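Local coordinates for aspartokinase 1, chloroplastic (Arabidopsis thaliana, PDB 2CDQ), which catalyses the ATP-dependent phosphorylation of L-aspartate to 4-phospho-L-aspartate, the first step of the aspartate-family pathway to lysine, threonine, methionine and isoleucine, at residues G163-Q168 with D206-I211; T342-A347 with L384-S389; S363-L368 with D402-E407. All blocks are in the same frame, centred on the assembly; numbering follows the deposited sequence.

Interaction 1: residues G163-Q168 with D206-I211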
ATOM      1  N   GLY A 163      40.545  36.893 -12.910  1.00 62.10           N
ATOM      2  CA  GLY A 163      41.536  36.784 -11.834  1.00 62.54           C
ATOM      3  C   GLY A 163      41.344  35.654 -10.832  1.00 62.88           C
ATOM      4  O   GLY A 163      41.979  35.645  -9.778  1.00 63.02           O
ATOM      5  N   VAL A 164      40.470  34.705 -11.155  1.00 63.28           N
ATOM      6  CA  VAL A 164      40.231  33.537 -10.303  1.00 63.52           C
ATOM      7  C   VAL A 164      40.830  32.309 -10.991  1.00 63.87           C
ATOM      8  O   VAL A 164      40.287  31.816 -11.986  1.00 63.98           O
ATOM      9  CB  VAL A 164      38.704  33.321 -10.014  1.00 63.39           C
ATOM     10  CG1 VAL A 164      38.468  32.054  -9.199  1.00 63.38           C
ATOM     11  CG2 VAL A 164      38.099  34.526  -9.297  1.00 63.02           C
ATOM     12  N   LYS A 165      41.959  31.833 -10.471  1.00 64.26           N
ATOM     13  CA  LYS A 165      42.593  30.630 -11.002  1.00 64.64           C
ATOM     14  C   LYS A 165      41.653  29.438 -10.814  1.00 64.73           C
ATOM     15  O   LYS A 165      41.248  29.122  -9.688  1.00 64.77           O
ATOM     16  CB  LYS A 165      43.957  30.388 -10.344  1.00 64.74           C
ATOM     17  CG  LYS A 165      44.735  29.184 -10.887  1.00 65.63           C
ATOM     18  CD  LYS A 165      44.886  29.213 -12.414  1.00 67.03           C
ATOM     19  CE  LYS A 165      45.440  27.892 -12.955  1.00 67.55           C
ATOM     20  NZ  LYS A 165      46.888  27.709 -12.641  1.00 67.83           N
ATOM     21  N   ALA A 166      41.297  28.803 -11.933  1.00 64.78           N
ATOM     22  CA  ALA A 166      40.280  27.750 -11.954  1.00 64.64           C
ATOM     23  C   ALA A 166      40.575  26.666 -12.990  1.00 64.66           C
ATOM     24  O   ALA A 166      41.122  26.943 -14.063  1.00 64.47           O
ATOM     25  CB  ALA A 166      38.907  28.356 -12.195  1.00 64.68           C
ATOM     26  N   ARG A 167      40.200  25.431 -12.654  1.00 64.78           N
ATOM     27  CA  ARG A 167      40.435  24.265 -13.504  1.00 64.87           C
ATOM     28  C   ARG A 167      39.133  23.495 -13.674  1.00 64.89           C
ATOM     29  O   ARG A 167      38.503  23.102 -12.689  1.00 64.95           O
ATOM     30  CB  ARG A 167      41.530  23.376 -12.890  1.00 64.91           C
ATOM     31  CG  ARG A 167      41.729  22.008 -13.553  1.00 65.12           C
ATOM     32  CD  ARG A 167      43.183  21.524 -13.487  1.00 66.12           C
ATOM     33  NE  ARG A 167      43.837  21.772 -12.195  1.00 67.53           N
ATOM     34  CZ  ARG A 167      44.849  22.624 -12.004  1.00 68.35           C
ATOM     35  NH1 ARG A 167      45.348  23.328 -13.021  1.00 68.69           N
ATOM     36  NH2 ARG A 167      45.371  22.778 -10.792  1.00 68.13           N
ATOM     37  N   GLN A 168      38.722  23.294 -14.923  1.00 64.90           N
ATOM     38  CA  GLN A 168      37.489  22.567 -15.197  1.00 64.95           C
ATOM     39  C   GLN A 168      37.757  21.073 -15.183  1.00 64.84           C
ATOM     40  O   GLN A 168      38.791  20.612 -15.668  1.00 65.11           O
ATOM     41  CB  GLN A 168      36.853  23.014 -16.521  1.00 65.07           C
ATOM     42  CG  GLN A 168      37.175  22.163 -17.751  1.00 65.51           C
ATOM     43  CD  GLN A 168      36.313  20.912 -17.858  1.00 65.80           C
ATOM     44  OE1 GLN A 168      35.185  20.862 -17.358  1.00 65.95           O
ATOM     45  NE2 GLN A 168      36.845  19.895 -18.513  1.00 66.05           N
ATOM     46  N   ASP A 206      49.378  23.018  -7.946  1.00 74.78           N
ATOM     47  CA  ASP A 206      48.986  24.439  -7.959  1.00 73.78           C
ATOM     48  C   ASP A 206      47.479  24.639  -7.722  1.00 72.88           C
ATOM     49  O   ASP A 206      46.652  24.181  -8.520  1.00 72.80           O
ATOM     50  CB  ASP A 206      49.478  25.187  -9.219  1.00 73.89           C
ATOM     51  CG  ASP A 206      48.877  24.655 -10.516  1.00 74.15           C
ATOM     52  OD1 ASP A 206      48.548  23.447 -10.597  1.00 74.95           O
ATOM     53  OD2 ASP A 206      48.747  25.459 -11.467  1.00 73.87           O
ATOM     54  N   PRO A 207      47.124  25.324  -6.615  1.00 71.94           N
ATOM     55  CA  PRO A 207      45.726  25.509  -6.212  1.00 71.20           C
ATOM     56  C   PRO A 207      44.884  26.343  -7.188  1.00 70.38           C
ATOM     57  O   PRO A 207      45.198  27.503  -7.472  1.00 70.44           O
ATOM     58  CB  PRO A 207      45.836  26.204  -4.845  1.00 71.25           C
ATOM     59  CG  PRO A 207      47.176  26.845  -4.844  1.00 71.40           C
ATOM     60  CD  PRO A 207      48.058  25.957  -5.664  1.00 71.82           C
ATOM     61  N   ALA A 208      43.824  25.721  -7.699  1.00 69.41           N
ATOM     62  CA  ALA A 208      42.832  26.385  -8.539  1.00 68.32           C
ATOM     63  C   ALA A 208      41.456  25.903  -8.102  1.00 67.50           C
ATOM     64  O   ALA A 208      41.325  24.784  -7.603  1.00 67.55           O
ATOM     65  CB  ALA A 208      43.068  26.059 -10.007  1.00 68.31           C
ATOM     66  N   VAL A 209      40.439  26.745  -8.276  1.00 66.47           N
ATOM     67  CA  VAL A 209      39.062  26.377  -7.921  1.00 65.37           C
ATOM     68  C   VAL A 209      38.517  25.342  -8.916  1.00 64.53           C
ATOM     69  O   VAL A 209      38.319  25.657 -10.096  1.00 64.09           O
ATOM     70  CB  VAL A 209      38.122  27.613  -7.855  1.00 65.41           C
ATOM     71  CG1 VAL A 209      36.726  27.203  -7.411  1.00 65.22           C
ATOM     72  CG2 VAL A 209      38.687  28.684  -6.916  1.00 65.38           C
ATOM     73  N   PRO A 210      38.294  24.100  -8.447  1.00 63.87           N
ATOM     74  CA  PRO A 210      37.784  23.035  -9.316  1.00 63.48           C
ATOM     75  C   PRO A 210      36.335  23.280  -9.756  1.00 63.09           C
ATOM     76  O   PRO A 210      35.479  23.624  -8.930  1.00 63.15           O
ATOM     77  CB  PRO A 210      37.883  21.778  -8.435  1.00 63.41           C
ATOM     78  CG  PRO A 210      38.791  22.160  -7.301  1.00 63.45           C
ATOM     79  CD  PRO A 210      38.521  23.610  -7.077  1.00 63.79           C
ATOM     80  N   ILE A 211      36.081  23.123 -11.054  1.00 62.50           N
ATOM     81  CA  ILE A 211      34.746  23.272 -11.619  1.00 61.88           C
ATOM     82  C   ILE A 211      34.356  21.944 -12.256  1.00 61.58           C
ATOM     83  O   ILE A 211      34.795  21.633 -13.363  1.00 61.58           O
ATOM     84  CB  ILE A 211      34.689  24.417 -12.672  1.00 61.84           C
ATOM     85  CG1 ILE A 211      35.411  25.681 -12.173  1.00 61.54           C
ATOM     86  CG2 ILE A 211      33.244  24.723 -13.076  1.00 61.87           C
ATOM     87  CD1 ILE A 211      34.813  26.345 -10.930  1.00 60.70           C
TER
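The guanidinium group of Arg167 has Ala208 CB over one face, 4.1 Å above its plane and nearer its border than its middle. Asp206 O lies at the edge, weakly bonded to NH2. The contact joins neighbouring parallel strands, 166-169 and 209-219, in the central sheet of the amino acid kinase domain. Arg167 NH2 also forms a salt bridge with Asp206 OD1 at 3.3 Å. It meets that oxygen from above the carboxylate plane, and the two flat groups lie 34° apart. Arg167 NE bonds Tyr169 OH, which helps fix the group. Asp206 follows helix 191-205, and its carboxylate links Arg167 and Lys165 in a salt-bridge network.

Along the strands, Val209 N bonds Lys165 O at 2.9 Å. Arg167 then gives its N-H to Val209 O and accepts Ile211 N on its O. Arg167 and Pro210 share one sheet face; Ala166, Val209, Gln168 and Ile211 share the opposite one. Gln168 OE1 bonds Thr152 of helix 137-161. Lys165 starts with CG anti to its N (chi1 -177°), which lays CG on Ala208 CB at 3.6 Å. Bends at chi2 and chi4 bring NZ to Asp206 OD2, a 3.1 Å salt bridge whose hydrogen bond is weak.

Interaction 2: residues T342-A347 with L384-S389. With SAM (S-adenosylmethionine), chain F.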
ATOM      1  N   THR A 342      -2.786  10.462 -11.261  1.00 57.03           N
ATOM      2  CA  THR A 342      -3.738   9.463 -11.701  1.00 56.95           C
ATOM      3  C   THR A 342      -3.838   8.386 -10.629  1.00 56.90           C
ATOM      4  O   THR A 342      -2.823   7.818 -10.215  1.00 56.88           O
ATOM      5  CB  THR A 342      -3.289   8.864 -13.038  1.00 56.97           C
ATOM      6  OG1 THR A 342      -3.250   9.904 -14.024  1.00 56.92           O
ATOM      7  CG2 THR A 342      -4.232   7.752 -13.496  1.00 57.07           C
ATOM      8  N   MET A 343      -5.063   8.124 -10.179  1.00 56.83           N
ATOM      9  CA  MET A 343      -5.318   7.140  -9.131  1.00 56.95           C
ATOM     10  C   MET A 343      -6.030   5.920  -9.685  1.00 57.24           C
ATOM     11  O   MET A 343      -6.929   6.045 -10.520  1.00 57.33           O
ATOM     12  CB  MET A 343      -6.140   7.762  -7.994  1.00 56.91           C
ATOM     13  CG  MET A 343      -6.657   6.760  -6.967  1.00 56.12           C
ATOM     14  SD  MET A 343      -7.351   7.505  -5.481  1.00 56.00           S
ATOM     15  CE  MET A 343      -8.868   8.237  -6.090  1.00 54.45           C
ATOM     16  N   LEU A 344      -5.619   4.742  -9.214  1.00 57.59           N
ATOM     17  CA  LEU A 344      -6.259   3.481  -9.589  1.00 57.87           C
ATOM     18  C   LEU A 344      -6.815   2.754  -8.384  1.00 58.17           C
ATOM     19  O   LEU A 344      -6.189   2.734  -7.326  1.00 58.38           O
ATOM     20  CB  LEU A 344      -5.294   2.558 -10.340  1.00 57.75           C
ATOM     21  CG  LEU A 344      -5.079   2.884 -11.819  1.00 57.38           C
ATOM     22  CD1 LEU A 344      -3.760   3.600 -11.983  1.00 57.25           C
ATOM     23  CD2 LEU A 344      -5.100   1.619 -12.649  1.00 56.88           C
ATOM     24  N   ASP A 345      -7.993   2.161  -8.559  1.00 58.45           N
ATOM     25  CA  ASP A 345      -8.631   1.349  -7.527  1.00 58.62           C
ATOM     26  C   ASP A 345      -8.816  -0.083  -8.024  1.00 58.49           C
ATOM     27  O   ASP A 345      -9.360  -0.312  -9.106  1.00 58.67           O
ATOM     28  CB  ASP A 345      -9.974   1.963  -7.133  1.00 58.83           C
ATOM     29  CG  ASP A 345     -10.677   1.189  -6.034  1.00 59.75           C
ATOM     30  OD1 ASP A 345     -10.041   0.885  -5.000  1.00 60.54           O
ATOM     31  OD2 ASP A 345     -11.879   0.895  -6.202  1.00 60.39           O
ATOM     32  N   ILE A 346      -8.357  -1.042  -7.228  1.00 58.21           N
ATOM     33  CA  ILE A 346      -8.351  -2.447  -7.623  1.00 58.06           C
ATOM     34  C   ILE A 346      -9.073  -3.276  -6.556  1.00 58.35           C
ATOM     35  O   ILE A 346      -8.501  -3.574  -5.503  1.00 58.58           O
ATOM     36  CB  ILE A 346      -6.890  -2.952  -7.831  1.00 57.86           C
ATOM     37  CG1 ILE A 346      -6.198  -2.157  -8.939  1.00 57.28           C
ATOM     38  CG2 ILE A 346      -6.844  -4.441  -8.153  1.00 57.64           C
ATOM     39  CD1 ILE A 346      -4.702  -2.112  -8.805  1.00 56.59           C
ATOM     40  N   ALA A 347     -10.326  -3.645  -6.829  1.00 58.52           N
ATOM     41  CA  ALA A 347     -11.155  -4.349  -5.839  1.00 58.74           C
ATOM     42  C   ALA A 347     -11.445  -5.798  -6.193  1.00 58.92           C
ATOM     43  O   ALA A 347     -11.872  -6.095  -7.306  1.00 59.06           O
ATOM     44  CB  ALA A 347     -12.461  -3.601  -5.603  1.00 58.70           C
ATOM     45  N   LEU A 384      -4.034   2.895  -5.447  1.00 53.66           N
ATOM     46  CA  LEU A 384      -2.689   3.372  -5.704  1.00 53.71           C
ATOM     47  C   LEU A 384      -2.701   4.578  -6.606  1.00 53.93           C
ATOM     48  O   LEU A 384      -3.692   4.860  -7.279  1.00 53.97           O
ATOM     49  CB  LEU A 384      -1.813   2.266  -6.306  1.00 53.74           C
ATOM     50  CG  LEU A 384      -2.215   1.572  -7.611  1.00 53.34           C
ATOM     51  CD1 LEU A 384      -1.728   2.336  -8.827  1.00 52.25           C
ATOM     52  CD2 LEU A 384      -1.648   0.172  -7.611  1.00 53.57           C
ATOM     53  N   THR A 385      -1.575   5.274  -6.628  1.00 54.17           N
ATOM     54  CA  THR A 385      -1.448   6.502  -7.375  1.00 54.49           C
ATOM     55  C   THR A 385      -0.160   6.388  -8.185  1.00 54.64           C
ATOM     56  O   THR A 385       0.823   5.831  -7.707  1.00 54.82           O
ATOM     57  CB  THR A 385      -1.479   7.707  -6.395  1.00 54.54           C
ATOM     58  OG1 THR A 385      -2.362   8.720  -6.887  1.00 55.39           O
ATOM     59  CG2 THR A 385      -0.113   8.282  -6.148  1.00 54.22           C
ATOM     60  N   LEU A 386      -0.175   6.856  -9.428  1.00 54.90           N
ATOM     61  CA  LEU A 386       0.997   6.711 -10.303  1.00 55.27           C
ATOM     62  C   LEU A 386       1.948   7.880 -10.136  1.00 55.61           C
ATOM     63  O   LEU A 386       1.502   9.003  -9.926  1.00 55.82           O
ATOM     64  CB  LEU A 386       0.575   6.593 -11.768  1.00 55.05           C
ATOM     65  CG  LEU A 386      -0.431   5.489 -12.076  1.00 54.78           C
ATOM     66  CD1 LEU A 386      -0.953   5.624 -13.497  1.00 54.76           C
ATOM     67  CD2 LEU A 386       0.194   4.131 -11.847  1.00 54.14           C
ATOM     68  N   ASP A 387       3.252   7.617 -10.228  1.00 56.08           N
ATOM     69  CA  ASP A 387       4.265   8.676 -10.133  1.00 56.70           C
ATOM     70  C   ASP A 387       3.781   9.940 -10.842  1.00 56.87           C
ATOM     71  O   ASP A 387       3.234   9.854 -11.946  1.00 57.14           O
ATOM     72  CB  ASP A 387       5.580   8.225 -10.773  1.00 56.86           C
ATOM     73  CG  ASP A 387       6.497   7.487  -9.810  1.00 57.73           C
ATOM     74  OD1 ASP A 387       6.210   7.429  -8.595  1.00 58.56           O
ATOM     75  OD2 ASP A 387       7.533   6.972 -10.281  1.00 58.27           O
ATOM     76  N   PRO A 388       3.963  11.116 -10.212  1.00 57.02           N
ATOM     77  CA  PRO A 388       3.597  12.360 -10.894  1.00 57.22           C
ATOM     78  C   PRO A 388       4.394  12.486 -12.183  1.00 57.48           C
ATOM     79  O   PRO A 388       5.553  12.069 -12.226  1.00 57.45           O
ATOM     80  CB  PRO A 388       4.019  13.448  -9.898  1.00 57.21           C
ATOM     81  CG  PRO A 388       4.054  12.768  -8.569  1.00 56.87           C
ATOM     82  CD  PRO A 388       4.502  11.363  -8.862  1.00 57.12           C
ATOM     83  N   SER A 389       3.778  13.035 -13.227  1.00 57.89           N
ATOM     84  CA  SER A 389       4.406  13.067 -14.555  1.00 58.36           C
ATOM     85  C   SER A 389       5.717  13.859 -14.623  1.00 58.67           C
ATOM     86  O   SER A 389       6.612  13.500 -15.392  1.00 58.70           O
ATOM     87  CB  SER A 389       3.431  13.589 -15.605  1.00 58.27           C
ATOM     88  OG  SER A 389       3.096  14.938 -15.334  1.00 58.78           O
TER
HETATM   89  N   SAM F1500       4.748   0.394 -23.673  1.00 89.55           N
HETATM   90  CA  SAM F1500       5.833   1.258 -23.217  1.00 89.83           C
HETATM   91  C   SAM F1500       7.082   0.471 -22.809  1.00 90.71           C
HETATM   92  O   SAM F1500       8.212   0.891 -23.074  1.00 90.89           O
HETATM   93  OXT SAM F1500       6.992  -0.597 -22.200  1.00 90.70           O
HETATM   94  CB  SAM F1500       5.357   2.140 -22.066  1.00 89.37           C
HETATM   95  CG  SAM F1500       6.240   3.357 -21.772  1.00 88.17           C
HETATM   96  SD  SAM F1500       6.926   3.291 -20.099  1.00 86.25           S
HETATM   97  CE  SAM F1500       5.473   3.703 -19.101  1.00 86.03           C
HETATM   98  C5' SAM F1500       8.032   4.729 -19.926  1.00 82.95           C
HETATM   99  C4' SAM F1500       7.581   6.085 -20.480  1.00 79.45           C
HETATM  100  O4' SAM F1500       6.412   6.551 -19.838  1.00 77.63           O
HETATM  101  C3' SAM F1500       8.639   7.156 -20.258  1.00 78.61           C
HETATM  102  O3' SAM F1500       8.789   7.885 -21.453  1.00 78.88           O
HETATM  103  C2' SAM F1500       8.099   8.069 -19.172  1.00 77.62           C
HETATM  104  O2' SAM F1500       8.355   9.431 -19.452  1.00 77.98           O
HETATM  105  C1' SAM F1500       6.605   7.806 -19.197  1.00 75.74           C
HETATM  106  N9  SAM F1500       5.978   7.784 -17.856  1.00 72.58           N
HETATM  107  C8  SAM F1500       5.057   8.685 -17.390  1.00 71.69           C
HETATM  108  N7  SAM F1500       4.687   8.336 -16.140  1.00 70.65           N
HETATM  109  C5  SAM F1500       5.352   7.215 -15.798  1.00 70.47           C
HETATM  110  C6  SAM F1500       5.349   6.439 -14.641  1.00 70.16           C
HETATM  111  N6  SAM F1500       4.581   6.766 -13.604  1.00 69.41           N
HETATM  112  N1  SAM F1500       6.155   5.321 -14.574  1.00 70.11           N
HETATM  113  C2  SAM F1500       6.957   4.980 -15.647  1.00 69.98           C
HETATM  114  N3  SAM F1500       6.955   5.757 -16.792  1.00 69.91           N
HETATM  115  C4  SAM F1500       6.166   6.854 -16.868  1.00 70.61           C
HETATM  116  O   HOH W   1      -0.069  10.118 -11.785  1.00 60.59           O
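Backbone hydrogen bonds join Leu344 to Leu384 in both directions. Leu344 N reaches Leu384 O at 2.7 Å, and Leu384 N returns to Leu344 O at 2.9 Å. Leu386 N bonds Thr342 O at 2.9 Å, nearly straight on to the carbonyl. These are antiparallel neighbours in the four-stranded sheet of an ACT domain. Next to the Leu344-Leu384 hydrogen-bonded pair, Met343 and Thr385 form a non-hydrogen-bonded pair. A water extends the ladder by one step: it accepts from Thr342 N and donates to Leu386 O.

Apolar contacts lie on the face of Leu344 and Leu384. Leu384 has CG between its backbone N and carbonyl carbon (chi1 58°), and its two methyls part. CD1 touches Leu344 CB at 3.9 Å, while CD2 meets Ile346 CD1 at 4.0 Å. Leu344 CD1 also packs on Leu386 CD1 at 3.8 Å, and that same Leu386 methyl touches Thr342 CG2. Helix 357-367 lies over this face.

Polar contacts mark the other face. Thr385 OG1 gives a weak bond to Thr342 O. Asp345 bonds Ser383 and forms a salt bridge with Lys459 of the second subunit, while Met343 packs on Ala457 of that subunit.

Past the strand, Asp387 CB lies beside the adenine amino group, N6, of S-adenosylmethionine. Asp387 OD2 is held by Ser371 OG and Trp392 NE1. The chemistry thus implies a greasy face toward the helix and a mixed face toward the partner subunit, with the strand leading directly into the effector pocket.

Interaction 3: residues S363-L368 with D402-E407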
ATOM      1  N   SER A 363       3.270  -6.834 -10.351  1.00 60.07           N
ATOM      2  CA  SER A 363       3.958  -7.471 -11.457  1.00 60.08           C
ATOM      3  C   SER A 363       3.468  -6.883 -12.778  1.00 60.16           C
ATOM      4  O   SER A 363       4.273  -6.583 -13.659  1.00 60.19           O
ATOM      5  CB  SER A 363       3.750  -8.979 -11.440  1.00 59.92           C
ATOM      6  OG  SER A 363       4.487  -9.570 -12.487  1.00 60.06           O
ATOM      7  N   ILE A 364       2.149  -6.716 -12.900  1.00 60.24           N
ATOM      8  CA  ILE A 364       1.536  -6.099 -14.076  1.00 60.28           C
ATOM      9  C   ILE A 364       2.179  -4.748 -14.363  1.00 60.56           C
ATOM     10  O   ILE A 364       2.635  -4.495 -15.485  1.00 60.63           O
ATOM     11  CB  ILE A 364       0.010  -5.937 -13.904  1.00 60.19           C
ATOM     12  CG1 ILE A 364      -0.678  -7.302 -14.013  1.00 60.21           C
ATOM     13  CG2 ILE A 364      -0.560  -4.963 -14.937  1.00 59.98           C
ATOM     14  CD1 ILE A 364      -2.076  -7.348 -13.412  1.00 60.25           C
ATOM     15  N   PHE A 365       2.227  -3.895 -13.341  1.00 60.85           N
ATOM     16  CA  PHE A 365       2.853  -2.582 -13.456  1.00 60.97           C
ATOM     17  C   PHE A 365       4.310  -2.679 -13.933  1.00 61.28           C
ATOM     18  O   PHE A 365       4.711  -1.943 -14.836  1.00 61.31           O
ATOM     19  CB  PHE A 365       2.735  -1.807 -12.140  1.00 60.71           C
ATOM     20  CG  PHE A 365       1.361  -1.241 -11.889  1.00 60.14           C
ATOM     21  CD1 PHE A 365       0.457  -1.910 -11.070  1.00 59.46           C
ATOM     22  CD2 PHE A 365       0.968  -0.039 -12.476  1.00 59.78           C
ATOM     23  CE1 PHE A 365      -0.820  -1.390 -10.832  1.00 58.48           C
ATOM     24  CE2 PHE A 365      -0.308   0.486 -12.247  1.00 59.15           C
ATOM     25  CZ  PHE A 365      -1.203  -0.193 -11.422  1.00 58.53           C
ATOM     26  N   GLU A 366       5.079  -3.598 -13.342  1.00 61.69           N
ATOM     27  CA  GLU A 366       6.494  -3.816 -13.702  1.00 62.20           C
ATOM     28  C   GLU A 366       6.672  -4.256 -15.159  1.00 62.38           C
ATOM     29  O   GLU A 366       7.590  -3.802 -15.853  1.00 62.24           O
ATOM     30  CB  GLU A 366       7.139  -4.843 -12.762  1.00 62.22           C
ATOM     31  CG  GLU A 366       8.631  -5.056 -12.997  1.00 62.88           C
ATOM     32  CD  GLU A 366       9.187  -6.255 -12.237  1.00 64.23           C
ATOM     33  OE1 GLU A 366       8.482  -7.288 -12.123  1.00 65.14           O
ATOM     34  OE2 GLU A 366      10.344  -6.168 -11.764  1.00 64.46           O
ATOM     35  N   GLU A 367       5.787  -5.143 -15.610  1.00 62.72           N
ATOM     36  CA  GLU A 367       5.784  -5.611 -16.994  1.00 62.90           C
ATOM     37  C   GLU A 367       5.361  -4.510 -17.963  1.00 62.54           C
ATOM     38  O   GLU A 367       5.718  -4.551 -19.136  1.00 62.74           O
ATOM     39  CB  GLU A 367       4.892  -6.852 -17.150  1.00 63.09           C
ATOM     40  CG  GLU A 367       5.505  -8.136 -16.591  1.00 64.74           C
ATOM     41  CD  GLU A 367       6.846  -8.478 -17.240  1.00 67.55           C
ATOM     42  OE1 GLU A 367       6.855  -8.951 -18.403  1.00 68.40           O
ATOM     43  OE2 GLU A 367       7.895  -8.275 -16.583  1.00 68.57           O
ATOM     44  N   LEU A 368       4.611  -3.528 -17.469  1.00 62.08           N
ATOM     45  CA  LEU A 368       4.166  -2.407 -18.298  1.00 61.59           C
ATOM     46  C   LEU A 368       5.002  -1.137 -18.107  1.00 61.24           C
ATOM     47  O   LEU A 368       4.638  -0.061 -18.603  1.00 61.11           O
ATOM     48  CB  LEU A 368       2.674  -2.132 -18.088  1.00 61.70           C
ATOM     49  CG  LEU A 368       1.736  -2.774 -19.119  1.00 61.67           C
ATOM     50  CD1 LEU A 368       1.604  -4.292 -18.918  1.00 61.69           C
ATOM     51  CD2 LEU A 368       0.378  -2.094 -19.057  1.00 61.98           C
ATOM     52  N   ASP A 402      -5.247   2.326 -20.728  1.00 64.90           N
ATOM     53  CA  ASP A 402      -6.218   1.304 -21.126  1.00 65.02           C
ATOM     54  C   ASP A 402      -5.641  -0.106 -21.059  1.00 64.91           C
ATOM     55  O   ASP A 402      -6.365  -1.068 -20.790  1.00 64.93           O
ATOM     56  CB  ASP A 402      -6.748   1.598 -22.529  1.00 65.17           C
ATOM     57  CG  ASP A 402      -7.548   2.891 -22.594  1.00 66.09           C
ATOM     58  OD1 ASP A 402      -8.031   3.238 -23.697  1.00 67.32           O
ATOM     59  OD2 ASP A 402      -7.695   3.563 -21.547  1.00 66.65           O
ATOM     60  N   HIS A 403      -4.334  -0.213 -21.291  1.00 64.70           N
ATOM     61  CA  HIS A 403      -3.628  -1.480 -21.184  1.00 64.55           C
ATOM     62  C   HIS A 403      -3.434  -1.912 -19.722  1.00 64.07           C
ATOM     63  O   HIS A 403      -3.570  -3.099 -19.406  1.00 64.18           O
ATOM     64  CB  HIS A 403      -2.284  -1.406 -21.910  1.00 64.82           C
ATOM     65  CG  HIS A 403      -1.781  -2.735 -22.384  1.00 66.07           C
ATOM     66  ND1 HIS A 403      -1.463  -2.978 -23.706  1.00 67.37           N
ATOM     67  CD2 HIS A 403      -1.554  -3.897 -21.718  1.00 67.04           C
ATOM     68  CE1 HIS A 403      -1.052  -4.229 -23.831  1.00 67.84           C
ATOM     69  NE2 HIS A 403      -1.100  -4.809 -22.640  1.00 67.63           N
ATOM     70  N   VAL A 404      -3.123  -0.964 -18.836  1.00 63.36           N
ATOM     71  CA  VAL A 404      -2.987  -1.272 -17.408  1.00 62.87           C
ATOM     72  C   VAL A 404      -4.312  -1.798 -16.869  1.00 62.58           C
ATOM     73  O   VAL A 404      -4.359  -2.842 -16.217  1.00 62.32           O
ATOM     74  CB  VAL A 404      -2.581  -0.047 -16.557  1.00 62.81           C
ATOM     75  CG1 VAL A 404      -2.112  -0.498 -15.190  1.00 63.16           C
ATOM     76  CG2 VAL A 404      -1.491   0.744 -17.220  1.00 62.89           C
ATOM     77  N   VAL A 405      -5.380  -1.055 -17.158  1.00 62.33           N
ATOM     78  CA  VAL A 405      -6.732  -1.393 -16.723  1.00 62.14           C
ATOM     79  C   VAL A 405      -7.145  -2.785 -17.220  1.00 62.21           C
ATOM     80  O   VAL A 405      -7.613  -3.612 -16.431  1.00 62.33           O
ATOM     81  CB  VAL A 405      -7.762  -0.296 -17.145  1.00 62.04           C
ATOM     82  CG1 VAL A 405      -9.183  -0.679 -16.755  1.00 61.90           C
ATOM     83  CG2 VAL A 405      -7.402   1.051 -16.524  1.00 61.73           C
ATOM     84  N   GLU A 406      -6.948  -3.048 -18.511  1.00 62.14           N
ATOM     85  CA  GLU A 406      -7.298  -4.345 -19.097  1.00 62.18           C
ATOM     86  C   GLU A 406      -6.576  -5.499 -18.426  1.00 61.88           C
ATOM     87  O   GLU A 406      -7.172  -6.550 -18.159  1.00 61.88           O
ATOM     88  CB  GLU A 406      -6.975  -4.370 -20.581  1.00 62.37           C
ATOM     89  CG  GLU A 406      -8.074  -3.853 -21.464  1.00 63.63           C
ATOM     90  CD  GLU A 406      -7.736  -4.051 -22.920  1.00 65.65           C
ATOM     91  OE1 GLU A 406      -7.404  -3.044 -23.587  1.00 66.68           O
ATOM     92  OE2 GLU A 406      -7.773  -5.216 -23.386  1.00 66.02           O
ATOM     93  N   GLU A 407      -5.288  -5.300 -18.166  1.00 61.60           N
ATOM     94  CA  GLU A 407      -4.487  -6.324 -17.510  1.00 61.40           C
ATOM     95  C   GLU A 407      -4.969  -6.582 -16.087  1.00 61.18           C
ATOM     96  O   GLU A 407      -5.117  -7.735 -15.679  1.00 61.10           O
ATOM     97  CB  GLU A 407      -2.995  -5.973 -17.557  1.00 61.35           C
ATOM     98  CG  GLU A 407      -2.338  -6.259 -18.914  1.00 61.48           C
ATOM     99  CD  GLU A 407      -2.649  -7.659 -19.448  1.00 61.78           C
ATOM    100  OE1 GLU A 407      -2.468  -8.647 -18.701  1.00 61.76           O
ATOM    101  OE2 GLU A 407      -3.077  -7.771 -20.618  1.00 61.95           O
TER
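Apolar side chains carry the meeting of Phe365 and Leu368 with Val404. The contact pairs the two helices of an ACT domain, 357-367 and 398-408, which pack side by side on one face of its four-stranded sheet. Val404 uses its two branches separately. CG1, anti to the backbone N (chi1 -165°), points to the Phe365 ring and approaches CE2 at 3.6 Å. CG2 turns to Leu368 CD2 at 3.9 Å. The Phe365 and Val404 side chains run at about a right angle to each other. Beyond this pair, Phe365 and Val404 both touch Ile370.

Contacts between apolar groups and parts of polar residues form the outer side. Leu368 CD2 lies 3.8 Å from His403 CD2, meeting the imidazole obliquely. The same methyl is 3.7 Å from Val404 N, so it nestles against the helix backbone as well. Leu368 is the first residue past its helix, and it also touches S-adenosylmethionine. Glu400 of helix 398-408 lines the same pocket, so both helices contribute to its border.

The charged end of Glu407 has a long, weak ion pair with Lys410.

The aliphatic part of Glu407 faces Ile364, whose backbone lies one turn before Leu368. Ile364 also packs on Leu408. Its CD1 lies 3.8 Å from Glu407 O. Its CG2, anti to the backbone N, touches Glu407 CB at 3.7 Å.

Interaction 1 comes first along the chain and belongs to the amino acid kinase domain. Interactions 2 and 3 follow in the first ACT region, on the opposite side of the chain's centre. Their centres lie about 49 and 52 Å from that of interaction 1, without touching it. The centres of interactions 2 and 3 are about 12 Å apart, and their segments alternate in sequence: each strand is followed by a helix. Phe365 CZ meets Leu384 CD1 at 3.7 Å, and the ring also packs on Leu386, joining helix layer to sheet. Both contribute to the S-adenosylmethionine pocket and touch the second subunit. The kinase-domain contact and the effector-side contacts lie far apart, consistent with regulation acting over a distance.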